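Local structure of avidin (Gallus gallus, 5LUR) at residues H20-G25 and G35-T40; K49-H54 and V72-S77; W101-S106 and A116-Y121. The protein binds progesterone as an engineered variant of the tetrameric biotin-binding protein of hen egg white. The protein carries 12 engineered substitutions. All coordinates share one frame; numbering follows the deposited sequence.

Contact 1 (H20-G25 and G35-T40); sequences HNMTIG and GTYIAT. Engineered in segment 20-25: H20 (natural residue Ser). Engineered in segment 35-40: A39 (natural residue Thr), T40 (natural residue Ala). With STR (progesterone), chain C.
H20 and Y37 meet through their polar side-chain atoms. H20 ND1 and Y37 OH form a hydrogen bond of 2.9 Å, and either could be the donor. The bond is bent, with an angle of 147°. ND1 lies in the plane of the Y37 ring, at its edge. The OH lies near the plane of the imidazole. The two ring planes are inclined at 66°. H20 is engineered, as the natural residue is Ser. Its CG is anti to the carbonyl carbon (chi1 -64°), and this brings the imidazole across to the second strand. There A39, also engineered, sets its CB over one face of the imidazole in a CH-pi contact. A39 CB is 3.4 Å from H20 CD2.

The two segments belong to the beta hairpin of strands 21-24 and 32-40, part of the eight-stranded antiparallel barrel of the avidin family. N21 with I38 and T23 with T36 are its hydrogen-bonded pairs. I38 N to N21 O measures 2.8 Å. M22 and Y37 form a non-hydrogen-bonded pair and point into the barrel. M22 SD lies 4.1 Å from Y37 CD2, an oblique Met-aromatic contact. Replacing Y37 by a phenylalanine would keep the ring but remove the hydroxyl, and would probably leave H20 ND1 without its mate and the imidazole freer to turn. W74 meets the Y37 ring edge-to-face.

On the outer side, the I38 chain crosses that of T23, with I38 CD1 4.1 Å from T23 OG1. The H20 and Y37 pair also borders the steroid. H20 CE1 is 3.6 Å from progesterone C18, and Y37 OH is 3.8 Å from the same C18.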
loop_
_atom_site.group_PDB
_atom_site.type_symbol
_atom_site.label_atom_id
_atom_site.label_comp_id
_atom_site.label_asym_id
_atom_site.label_seq_id
_atom_site.Cartn_x
_atom_site.Cartn_y
_atom_site.Cartn_z
ATOM N N HIS A 20 4.068 -18.632 -11.411
ATOM C CA HIS A 20 2.893 -18.209 -12.123
ATOM C C HIS A 20 3.334 -18.000 -13.549
ATOM O O HIS A 20 4.520 -17.813 -13.812
ATOM C CB HIS A 20 2.362 -16.921 -11.555
ATOM C CG HIS A 20 1.903 -17.044 -10.146
ATOM N ND1 HIS A 20 1.664 -15.949 -9.345
ATOM C CD2 HIS A 20 1.658 -18.134 -9.385
ATOM C CE1 HIS A 20 1.281 -16.362 -8.152
ATOM N NE2 HIS A 20 1.263 -17.682 -8.151
ATOM N N ASN A 21 2.395 -18.112 -14.474
ATOM C CA ASN A 21 2.648 -17.824 -15.874
ATOM C C ASN A 21 1.533 -16.900 -16.267
ATOM O O ASN A 21 0.353 -17.212 -16.095
ATOM C CB ASN A 21 2.652 -19.087 -16.738
ATOM C CG ASN A 21 3.586 -20.171 -16.193
ATOM O OD1 ASN A 21 3.253 -21.363 -16.212
ATOM N ND2 ASN A 21 4.752 -19.761 -15.685
ATOM N N MET A 22 1.921 -15.731 -16.738
ATOM C CA MET A 22 1.003 -14.723 -17.187
ATOM C C MET A 22 1.282 -14.578 -18.674
ATOM O O MET A 22 2.439 -14.540 -19.072
ATOM C CB MET A 22 1.307 -13.438 -16.427
ATOM C CG MET A 22 0.585 -12.199 -16.935
ATOM S SD MET A 22 0.925 -10.787 -15.886
ATOM C CE MET A 22 2.434 -10.097 -16.541
ATOM N N THR A 23 0.237 -14.511 -19.487
ATOM C CA THR A 23 0.376 -14.421 -20.947
ATOM C C THR A 23 -0.427 -13.246 -21.465
ATOM O O THR A 23 -1.640 -13.194 -21.252
ATOM C CB THR A 23 -0.149 -15.682 -21.667
ATOM O OG1 THR A 23 0.495 -16.848 -21.132
ATOM C CG2 THR A 23 0.102 -15.582 -23.176
ATOM N N ILE A 24 0.234 -12.331 -22.171
ATOM C CA ILE A 24 -0.389 -11.081 -22.590
ATOM C C ILE A 24 -0.418 -10.991 -24.097
ATOM O O ILE A 24 0.602 -11.203 -24.756
ATOM C CB ILE A 24 0.343 -9.855 -22.016
ATOM C CG1 ILE A 24 0.373 -9.962 -20.471
ATOM C CG2 ILE A 24 -0.312 -8.571 -22.531
ATOM C CD1 ILE A 24 0.843 -8.724 -19.717
ATOM N N GLY A 25 -1.597 -10.647 -24.621
ATOM C CA GLY A 25 -1.823 -10.566 -26.048
ATOM C C GLY A 25 -1.239 -9.309 -26.654
ATOM O O GLY A 25 -0.295 -8.706 -26.143
ATOM N N GLY A 35 -5.263 -10.805 -21.367
ATOM C CA GLY A 35 -4.379 -11.945 -21.255
ATOM C C GLY A 35 -4.894 -12.932 -20.277
ATOM O O GLY A 35 -6.069 -12.948 -19.985
ATOM N N THR A 36 -3.990 -13.706 -19.718
ATOM C CA THR A 36 -4.371 -14.774 -18.817
ATOM C C THR A 36 -3.380 -14.855 -17.674
ATOM O O THR A 36 -2.200 -14.682 -17.893
ATOM C CB THR A 36 -4.419 -16.100 -19.614
ATOM O OG1 THR A 36 -5.475 -16.016 -20.584
ATOM C CG2 THR A 36 -4.686 -17.282 -18.738
ATOM N N TYR A 37 -3.864 -15.133 -16.470
ATOM C CA TYR A 37 -3.013 -15.418 -15.331
ATOM C C TYR A 37 -3.233 -16.857 -14.848
ATOM O O TYR A 37 -4.308 -17.214 -14.343
ATOM C CB TYR A 37 -3.309 -14.432 -14.221
ATOM C CG TYR A 37 -2.159 -14.181 -13.283
ATOM C CD1 TYR A 37 -1.768 -15.140 -12.354
ATOM C CD2 TYR A 37 -1.471 -12.966 -13.306
ATOM C CE1 TYR A 37 -0.714 -14.894 -11.486
ATOM C CE2 TYR A 37 -0.422 -12.716 -12.437
ATOM C CZ TYR A 37 -0.040 -13.674 -11.536
ATOM O OH TYR A 37 1.010 -13.414 -10.684
ATOM N N ILE A 38 -2.199 -17.679 -15.014
ATOM C CA ILE A 38 -2.232 -19.073 -14.604
ATOM C C ILE A 38 -1.518 -19.158 -13.266
ATOM O O ILE A 38 -0.438 -18.599 -13.128
ATOM C CB ILE A 38 -1.521 -19.966 -15.635
ATOM C CG1 ILE A 38 -2.079 -19.758 -17.069
ATOM C CG2 ILE A 38 -1.680 -21.412 -15.236
ATOM C CD1 ILE A 38 -1.310 -18.776 -17.968
ATOM N N ALA A 39 -2.107 -19.827 -12.280
ATOM C CA ALA A 39 -1.420 -20.027 -10.994
ATOM C C ALA A 39 -1.843 -21.285 -10.241
ATOM O O ALA A 39 -3.016 -21.667 -10.260
ATOM C CB ALA A 39 -1.603 -18.822 -10.096
ATOM N N THR A 40 -0.871 -21.908 -9.570
ATOM C CA THR A 40 -1.133 -23.026 -8.652
ATOM C C THR A 40 -2.013 -22.529 -7.489
ATOM O O THR A 40 -1.797 -21.437 -6.977
ATOM C CB THR A 40 0.176 -23.716 -8.136
ATOM O OG1 THR A 40 1.171 -22.736 -7.800
ATOM C CG2 THR A 40 0.756 -24.677 -9.193
HETATM C C1 STR C . -3.256 -18.586 -5.422
HETATM C C2 STR C . -3.709 -19.313 -4.161
HETATM C C3 STR C . -5.142 -19.003 -3.783
HETATM O O3 STR C . -5.732 -19.776 -3.050
HETATM C C4 STR C . -5.836 -17.784 -4.271
HETATM C C5 STR C . -5.257 -16.914 -5.129
HETATM C C6 STR C . -6.006 -15.623 -5.428
HETATM C C7 STR C . -5.070 -14.404 -5.328
HETATM C C8 STR C . -3.609 -14.586 -5.833
HETATM C C9 STR C . -2.995 -15.939 -5.317
HETATM C C10 STR C . -3.859 -17.167 -5.757
HETATM C C11 STR C . -1.461 -16.080 -5.584
HETATM C C12 STR C . -0.621 -14.826 -5.296
HETATM C C13 STR C . -1.206 -13.566 -5.956
HETATM C C14 STR C . -2.665 -13.384 -5.500
HETATM C C15 STR C . -2.997 -11.961 -5.944
HETATM C C16 STR C . -1.673 -11.224 -5.813
HETATM C C17 STR C . -0.593 -12.263 -5.444
HETATM C C18 STR C . -1.054 -13.647 -7.500
HETATM C C19 STR C . -3.996 -17.179 -7.307
HETATM C C20 STR C . 0.858 -12.041 -5.909
HETATM O O20 STR C . 1.123 -11.315 -6.864
HETATM C C21 STR C . 1.996 -12.740 -5.188
#

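Contact 2 (K49-H54 and V72-S77); sequences KESPLH and VNWKFS. With STR (progesterone), chain C.
S51 and K75 are joined by a hydrogen bond where strand 48-57 of the avidin barrel meets the loop between strands 67-72 and 80-89. The last regular pair is L53 with V72, antiparallel and non-hydrogen-bonded. Just beyond it N73 N donates to P52 O at 3.1 Å. Two residues further on, a serine side chain takes over the pairing. K75 N donates to S51 OG at 3.0 Å, and the bond is nearly straight (172°). S51 OG is anti to the carbonyl carbon (chi1 -54°), which points it at the loop backbone.

The tight part lies on the side of the steroid. S51 OG is also 3.6 Å from W74 CE3. The W74 indole is sandwiched: V72 CG1 lies over one face, and C7 of progesterone over the opposite one. NE1 of W74 bonds to T81 OG1, and this is likely to fix the rotation of the indole. F76 CG stands between its backbone N and carbonyl carbon (chi1 51°), and the ring then reaches the steroid edge-on, with progesterone C5 in its plane. K49 slides past this ring in the opposite direction, its CB 3.5 Å from F76 CD2. N73 is buried and packs on R30 of a second subunit.

The other side is loose. E50 and K75 are exposed to solvent. The K75 side chain touches the strand through its methylene groups: CD lies 3.6 Å from E50 O, and the side chain crosses P52 at about a right angle. K49 turns its amine away from the loop, toward a long, weak ion pair with E47.

Both aromatic residues of the loop touch the ligand: W74 CZ2 is 3.8 Å from progesterone C8, and F76 CZ is 3.5 Å from C19.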
loop_
_atom_site.group_PDB
_atom_site.type_symbol
_atom_site.label_atom_id
_atom_site.label_comp_id
_atom_site.label_asym_id
_atom_site.label_seq_id
_atom_site.Cartn_x
_atom_site.Cartn_y
_atom_site.Cartn_z
ATOM N N LYS A 49 -5.157 -23.125 -11.887
ATOM C CA LYS A 49 -6.324 -22.369 -12.360
ATOM C C LYS A 49 -5.907 -21.138 -13.148
ATOM O O LYS A 49 -4.807 -20.614 -12.969
ATOM C CB LYS A 49 -7.252 -22.001 -11.201
ATOM C CG LYS A 49 -8.127 -23.158 -10.705
ATOM C CD LYS A 49 -9.208 -23.568 -11.703
ATOM C CE LYS A 49 -10.342 -24.353 -11.046
ATOM N NZ LYS A 49 -9.918 -25.665 -10.463
ATOM N N GLU A 50 -6.820 -20.690 -14.005
ATOM C CA GLU A 50 -6.501 -19.789 -15.103
ATOM C C GLU A 50 -7.580 -18.717 -15.272
ATOM O O GLU A 50 -8.703 -19.025 -15.667
ATOM C CB GLU A 50 -6.356 -20.621 -16.381
ATOM C CG GLU A 50 -6.625 -19.900 -17.697
ATOM C CD GLU A 50 -6.157 -20.652 -18.934
ATOM O OE1 GLU A 50 -6.360 -20.126 -20.048
ATOM O OE2 GLU A 50 -5.622 -21.779 -18.824
ATOM N N SER A 51 -7.228 -17.457 -15.021
ATOM C CA SER A 51 -8.202 -16.387 -14.983
ATOM C C SER A 51 -7.874 -15.288 -15.961
ATOM O O SER A 51 -6.715 -15.000 -16.186
ATOM C CB SER A 51 -8.254 -15.820 -13.580
ATOM O OG SER A 51 -8.490 -16.854 -12.644
ATOM N N PRO A 52 -8.901 -14.638 -16.523
ATOM C CA PRO A 52 -8.688 -13.515 -17.433
ATOM C C PRO A 52 -8.138 -12.281 -16.759
ATOM O O PRO A 52 -8.398 -12.059 -15.570
ATOM C CB PRO A 52 -10.106 -13.197 -17.919
ATOM C CG PRO A 52 -10.959 -13.595 -16.792
ATOM C CD PRO A 52 -10.331 -14.834 -16.248
ATOM N N LEU A 53 -7.405 -11.480 -17.530
ATOM C CA LEU A 53 -6.969 -10.139 -17.104
ATOM C C LEU A 53 -7.129 -9.141 -18.239
ATOM O O LEU A 53 -7.086 -9.521 -19.396
ATOM C CB LEU A 53 -5.519 -10.157 -16.623
ATOM C CG LEU A 53 -4.434 -10.382 -17.691
ATOM C CD1 LEU A 53 -3.892 -9.112 -18.311
ATOM C CD2 LEU A 53 -3.252 -11.122 -17.109
ATOM N N HIS A 54 -7.307 -7.873 -17.884
ATOM C CA HIS A 54 -7.555 -6.774 -18.836
ATOM C C HIS A 54 -6.865 -5.551 -18.305
ATOM O O HIS A 54 -6.965 -5.275 -17.106
ATOM C CB HIS A 54 -9.067 -6.434 -18.944
ATOM C CG HIS A 54 -9.937 -7.623 -19.222
ATOM N ND1 HIS A 54 -10.356 -7.963 -20.490
ATOM C CD2 HIS A 54 -10.432 -8.582 -18.399
ATOM C CE1 HIS A 54 -11.081 -9.068 -20.439
ATOM N NE2 HIS A 54 -11.140 -9.468 -19.181
ATOM N N VAL A 72 -6.915 -8.592 -12.629
ATOM C CA VAL A 72 -7.139 -10.016 -12.783
ATOM C C VAL A 72 -8.448 -10.345 -12.102
ATOM O O VAL A 72 -8.607 -10.103 -10.909
ATOM C CB VAL A 72 -6.040 -10.888 -12.131
ATOM C CG1 VAL A 72 -6.358 -12.365 -12.352
ATOM C CG2 VAL A 72 -4.663 -10.521 -12.678
ATOM N N ASN A 73 -9.345 -10.960 -12.864
ATOM C CA ASN A 73 -10.664 -11.330 -12.394
ATOM C C ASN A 73 -10.670 -12.818 -12.111
ATOM O O ASN A 73 -11.005 -13.627 -12.961
ATOM C CB ASN A 73 -11.674 -10.971 -13.468
ATOM C CG ASN A 73 -13.077 -11.112 -13.000
ATOM O OD1 ASN A 73 -13.337 -11.215 -11.817
ATOM N ND2 ASN A 73 -14.006 -11.102 -13.934
ATOM N N TRP A 74 -10.333 -13.175 -10.889
ATOM C CA TRP A 74 -10.135 -14.587 -10.522
ATOM C C TRP A 74 -11.365 -15.467 -10.735
ATOM O O TRP A 74 -12.430 -15.139 -10.211
ATOM C CB TRP A 74 -9.709 -14.703 -9.051
ATOM C CG TRP A 74 -8.509 -13.931 -8.775
ATOM C CD1 TRP A 74 -8.433 -12.762 -8.084
ATOM C CD2 TRP A 74 -7.187 -14.233 -9.234
ATOM N NE1 TRP A 74 -7.118 -12.318 -8.069
ATOM C CE2 TRP A 74 -6.336 -13.206 -8.768
ATOM C CE3 TRP A 74 -6.643 -15.259 -10.008
ATOM C CZ2 TRP A 74 -4.972 -13.179 -9.047
ATOM C CZ3 TRP A 74 -5.280 -15.236 -10.280
ATOM C CH2 TRP A 74 -4.460 -14.204 -9.788
ATOM N N LYS A 75 -11.185 -16.576 -11.471
ATOM C CA LYS A 75 -12.266 -17.560 -11.776
ATOM C C LYS A 75 -12.722 -18.442 -10.590
ATOM O O LYS A 75 -13.851 -18.940 -10.562
ATOM C CB LYS A 75 -11.864 -18.498 -12.945
ATOM C CG LYS A 75 -12.268 -18.022 -14.342
ATOM C CD LYS A 75 -12.327 -19.191 -15.343
ATOM C CE LYS A 75 -12.311 -18.746 -16.822
ATOM N NZ LYS A 75 -13.585 -18.124 -17.312
ATOM N N PHE A 76 -11.857 -18.613 -9.602
ATOM C CA PHE A 76 -12.107 -19.572 -8.521
ATOM C C PHE A 76 -12.422 -18.866 -7.202
ATOM O O PHE A 76 -12.489 -19.510 -6.173
ATOM C CB PHE A 76 -10.880 -20.461 -8.351
ATOM C CG PHE A 76 -9.613 -19.684 -8.229
ATOM C CD1 PHE A 76 -9.243 -19.126 -7.021
ATOM C CD2 PHE A 76 -8.827 -19.439 -9.357
ATOM C CE1 PHE A 76 -8.095 -18.379 -6.919
ATOM C CE2 PHE A 76 -7.664 -18.679 -9.261
ATOM C CZ PHE A 76 -7.302 -18.155 -8.033
ATOM N N SER A 77 -12.633 -17.553 -7.231
ATOM C CA SER A 77 -12.701 -16.741 -6.006
ATOM C C SER A 77 -13.572 -15.516 -6.226
ATOM O O SER A 77 -13.814 -15.133 -7.366
ATOM C CB SER A 77 -11.286 -16.329 -5.617
ATOM O OG SER A 77 -11.270 -15.451 -4.521
HETATM C C1 STR C . -3.256 -18.586 -5.422
HETATM C C2 STR C . -3.709 -19.313 -4.161
HETATM C C3 STR C . -5.142 -19.003 -3.783
HETATM O O3 STR C . -5.732 -19.776 -3.050
HETATM C C4 STR C . -5.836 -17.784 -4.271
HETATM C C5 STR C . -5.257 -16.914 -5.129
HETATM C C6 STR C . -6.006 -15.623 -5.428
HETATM C C7 STR C . -5.070 -14.404 -5.328
HETATM C C8 STR C . -3.609 -14.586 -5.833
HETATM C C9 STR C . -2.995 -15.939 -5.317
HETATM C C10 STR C . -3.859 -17.167 -5.757
HETATM C C11 STR C . -1.461 -16.080 -5.584
HETATM C C12 STR C . -0.621 -14.826 -5.296
HETATM C C13 STR C . -1.206 -13.566 -5.956
HETATM C C14 STR C . -2.665 -13.384 -5.500
HETATM C C15 STR C . -2.997 -11.961 -5.944
HETATM C C16 STR C . -1.673 -11.224 -5.813
HETATM C C17 STR C . -0.593 -12.263 -5.444
HETATM C C18 STR C . -1.054 -13.647 -7.500
HETATM C C19 STR C . -3.996 -17.179 -7.307
HETATM C C20 STR C . 0.858 -12.041 -5.909
HETATM O O20 STR C . 1.123 -11.315 -6.864
HETATM C C21 STR C . 1.996 -12.740 -5.188
#

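Contact 3 (W101-S106 and A116-Y121); sequences WLLRSS and ATRVGY. Engineered in segment 116-121: Y121 (natural residue Ile). With STR (progesterone), chain C.
W101 lays its indole flat against the backbone of V119 and G120. G120 N sits over the centre of one face. G120 CA makes a CH-pi contact, 3.6 Å from the centroid of the six-membered ring. The opposite face carries progesterone C16, also over its centre. W101 CG stands between the backbone N and the carbonyl carbon (chi1 54°), which folds the indole across the neighbouring strand. NE1 makes a weak hydrogen bond of 3.2 Å to Y121 O.

The strands are 95-104 and 117-126, an antiparallel pair of the avidin barrel. L103 N donates to R118 O at 2.8 Å. L103 and R118 lie side by side and point the same way, with L103 CD2 4.1 Å from R118 CD. On the other face of the sheet L102 and V119 cross obliquely, CD2 of L102 being 3.9 Å from V119 CB. This face is a subunit interface: L102 packs on L102 of a second subunit and on V119 of a third.

R104 bends at chi2 and brings one guanidinium face over A116 CB, 3.4 Å from CZ. Its NE bonds to S105 O. NH1 makes a salt bridge with D113, and NH2 bonds to Q86 of the second subunit. Engineered Y121 stacks on Y121 of a fourth subunit.

The polar ends of R104 thus have partners, and its charge is probably offset by D113. Progesterone O20 lies over the indole face, 3.0 Å from W101 NE1, while the N-H points to Y121 O; the steroid therefore meets W101 mainly through the flat face.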
loop_
_atom_site.group_PDB
_atom_site.type_symbol
_atom_site.label_atom_id
_atom_site.label_comp_id
_atom_site.label_asym_id
_atom_site.label_seq_id
_atom_site.Cartn_x
_atom_site.Cartn_y
_atom_site.Cartn_z
ATOM N N TRP A 101 0.881 -4.674 -6.269
ATOM C CA TRP A 101 -0.490 -5.060 -6.421
ATOM C C TRP A 101 -1.345 -4.834 -5.192
ATOM O O TRP A 101 -0.840 -4.715 -4.082
ATOM C CB TRP A 101 -0.548 -6.532 -6.819
ATOM C CG TRP A 101 0.187 -7.517 -5.918
ATOM C CD1 TRP A 101 1.386 -8.088 -6.173
ATOM C CD2 TRP A 101 -0.258 -8.062 -4.666
ATOM N NE1 TRP A 101 1.742 -8.938 -5.170
ATOM C CE2 TRP A 101 0.748 -8.961 -4.228
ATOM C CE3 TRP A 101 -1.393 -7.872 -3.861
ATOM C CZ2 TRP A 101 0.654 -9.677 -3.004
ATOM C CZ3 TRP A 101 -1.484 -8.568 -2.659
ATOM C CH2 TRP A 101 -0.457 -9.458 -2.240
ATOM N N LEU A 102 -2.661 -4.803 -5.412
ATOM C CA LEU A 102 -3.643 -4.773 -4.318
ATOM C C LEU A 102 -4.617 -5.900 -4.511
ATOM O O LEU A 102 -5.198 -6.019 -5.567
ATOM C CB LEU A 102 -4.423 -3.463 -4.297
ATOM C CG LEU A 102 -3.603 -2.222 -4.049
ATOM C CD1 LEU A 102 -4.407 -0.998 -4.384
ATOM C CD2 LEU A 102 -3.160 -2.189 -2.599
ATOM N N LEU A 103 -4.804 -6.709 -3.490
ATOM C CA LEU A 103 -5.729 -7.806 -3.564
ATOM C C LEU A 103 -6.921 -7.511 -2.685
ATOM O O LEU A 103 -6.777 -7.408 -1.452
ATOM C CB LEU A 103 -5.045 -9.083 -3.110
ATOM C CG LEU A 103 -5.927 -10.255 -2.696
ATOM C CD1 LEU A 103 -6.819 -10.723 -3.818
ATOM C CD2 LEU A 103 -5.006 -11.368 -2.246
ATOM N N ARG A 104 -8.085 -7.393 -3.328
ATOM C CA ARG A 104 -9.343 -7.086 -2.667
ATOM C C ARG A 104 -10.122 -8.362 -2.383
ATOM O O ARG A 104 -10.427 -9.117 -3.300
ATOM C CB ARG A 104 -10.190 -6.171 -3.541
ATOM C CG ARG A 104 -11.574 -5.873 -2.988
ATOM C CD ARG A 104 -11.449 -5.081 -1.696
ATOM N NE ARG A 104 -12.641 -5.151 -0.865
ATOM C CZ ARG A 104 -13.125 -4.147 -0.137
ATOM N NH1 ARG A 104 -12.544 -2.947 -0.123
ATOM N NH2 ARG A 104 -14.233 -4.333 0.580
ATOM N N SER A 105 -10.451 -8.580 -1.118
ATOM C CA SER A 105 -11.320 -9.679 -0.729
ATOM C C SER A 105 -12.773 -9.234 -0.664
ATOM O O SER A 105 -13.078 -8.050 -0.523
ATOM C CB SER A 105 -10.883 -10.241 0.626
ATOM O OG SER A 105 -9.715 -11.032 0.471
ATOM N N SER A 106 -13.681 -10.192 -0.770
ATOM C CA SER A 106 -15.102 -9.914 -0.569
ATOM C C SER A 106 -15.426 -9.961 0.899
ATOM O O SER A 106 -15.168 -10.975 1.546
ATOM C CB SER A 106 -15.954 -10.956 -1.266
ATOM O OG SER A 106 -17.304 -10.537 -1.220
ATOM N N ALA A 116 -10.118 -5.738 4.191
ATOM C CA ALA A 116 -10.336 -6.413 2.918
ATOM C C ALA A 116 -9.227 -6.234 1.855
ATOM O O ALA A 116 -9.316 -6.831 0.778
ATOM C CB ALA A 116 -11.655 -5.932 2.356
ATOM N N THR A 117 -8.210 -5.414 2.130
ATOM C CA THR A 117 -7.260 -5.044 1.088
ATOM C C THR A 117 -5.823 -5.352 1.460
ATOM O O THR A 117 -5.281 -4.781 2.404
ATOM C CB THR A 117 -7.359 -3.552 0.715
ATOM O OG1 THR A 117 -8.712 -3.238 0.338
ATOM C CG2 THR A 117 -6.422 -3.228 -0.448
ATOM N N ARG A 118 -5.218 -6.239 0.668
ATOM C CA ARG A 118 -3.805 -6.569 0.786
ATOM C C ARG A 118 -3.004 -5.889 -0.252
ATOM O O ARG A 118 -3.519 -5.549 -1.300
ATOM C CB ARG A 118 -3.568 -8.051 0.612
ATOM C CG ARG A 118 -3.945 -8.778 1.850
ATOM C CD ARG A 118 -4.047 -10.265 1.622
ATOM N NE ARG A 118 -4.892 -10.797 2.662
ATOM C CZ ARG A 118 -5.250 -12.053 2.781
ATOM N NH1 ARG A 118 -4.821 -12.960 1.911
ATOM N NH2 ARG A 118 -6.041 -12.398 3.797
ATOM N N VAL A 119 -1.719 -5.756 0.055
ATOM C CA VAL A 119 -0.729 -5.152 -0.816
ATOM C C VAL A 119 0.477 -6.086 -0.844
ATOM O O VAL A 119 0.798 -6.706 0.175
ATOM C CB VAL A 119 -0.328 -3.718 -0.345
ATOM C CG1 VAL A 119 0.235 -3.709 1.082
ATOM C CG2 VAL A 119 0.649 -3.054 -1.320
ATOM N N GLY A 120 1.103 -6.214 -2.011
ATOM C CA GLY A 120 2.388 -6.878 -2.133
ATOM C C GLY A 120 3.066 -6.430 -3.400
ATOM O O GLY A 120 2.695 -5.401 -3.970
ATOM N N TYR A 121 4.053 -7.207 -3.842
ATOM C CA TYR A 121 4.874 -6.874 -5.022
ATOM C C TYR A 121 5.107 -8.143 -5.847
ATOM O O TYR A 121 4.896 -9.275 -5.359
ATOM C CB TYR A 121 6.208 -6.243 -4.600
ATOM C CG TYR A 121 7.082 -7.228 -3.903
ATOM C CD1 TYR A 121 6.918 -7.510 -2.538
ATOM C CD2 TYR A 121 8.052 -7.941 -4.618
ATOM C CE1 TYR A 121 7.716 -8.468 -1.904
ATOM C CE2 TYR A 121 8.848 -8.905 -4.006
ATOM C CZ TYR A 121 8.689 -9.167 -2.659
ATOM O OH TYR A 121 9.495 -10.133 -2.111
HETATM C C1 STR C . -3.256 -18.586 -5.422
HETATM C C2 STR C . -3.709 -19.313 -4.161
HETATM C C3 STR C . -5.142 -19.003 -3.783
HETATM O O3 STR C . -5.732 -19.776 -3.050
HETATM C C4 STR C . -5.836 -17.784 -4.271
HETATM C C5 STR C . -5.257 -16.914 -5.129
HETATM C C6 STR C . -6.006 -15.623 -5.428
HETATM C C7 STR C . -5.070 -14.404 -5.328
HETATM C C8 STR C . -3.609 -14.586 -5.833
HETATM C C9 STR C . -2.995 -15.939 -5.317
HETATM C C10 STR C . -3.859 -17.167 -5.757
HETATM C C11 STR C . -1.461 -16.080 -5.584
HETATM C C12 STR C . -0.621 -14.826 -5.296
HETATM C C13 STR C . -1.206 -13.566 -5.956
HETATM C C14 STR C . -2.665 -13.384 -5.500
HETATM C C15 STR C . -2.997 -11.961 -5.944
HETATM C C16 STR C . -1.673 -11.224 -5.813
HETATM C C17 STR C . -0.593 -12.263 -5.444
HETATM C C18 STR C . -1.054 -13.647 -7.500
HETATM C C19 STR C . -3.996 -17.179 -7.307
HETATM C C20 STR C . 0.858 -12.041 -5.909
HETATM O O20 STR C . 1.123 -11.315 -6.864
HETATM C C21 STR C . 1.996 -12.740 -5.188
#

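How the contacts relate
All three contacts belong to one closed antiparallel barrel, and they follow one another in series along the chain. Contacts 1 and 2 have centres 9 Å apart and touch, because strands 32-40 and 48-57 are neighbours in the sheet. Y37 N to S51 O and A39 N to K49 O are probable hydrogen bonds between them. Contact 3 lies farther off, its centre about 18 Å from that of contact 1 and 15 Å from that of contact 2, and touches neither. All three meet the same progesterone. The ligand therefore bridges early and late strands of the barrel. Contacts 2 and 3 also reach a second subunit, so residues beside the pocket take part in subunit contacts.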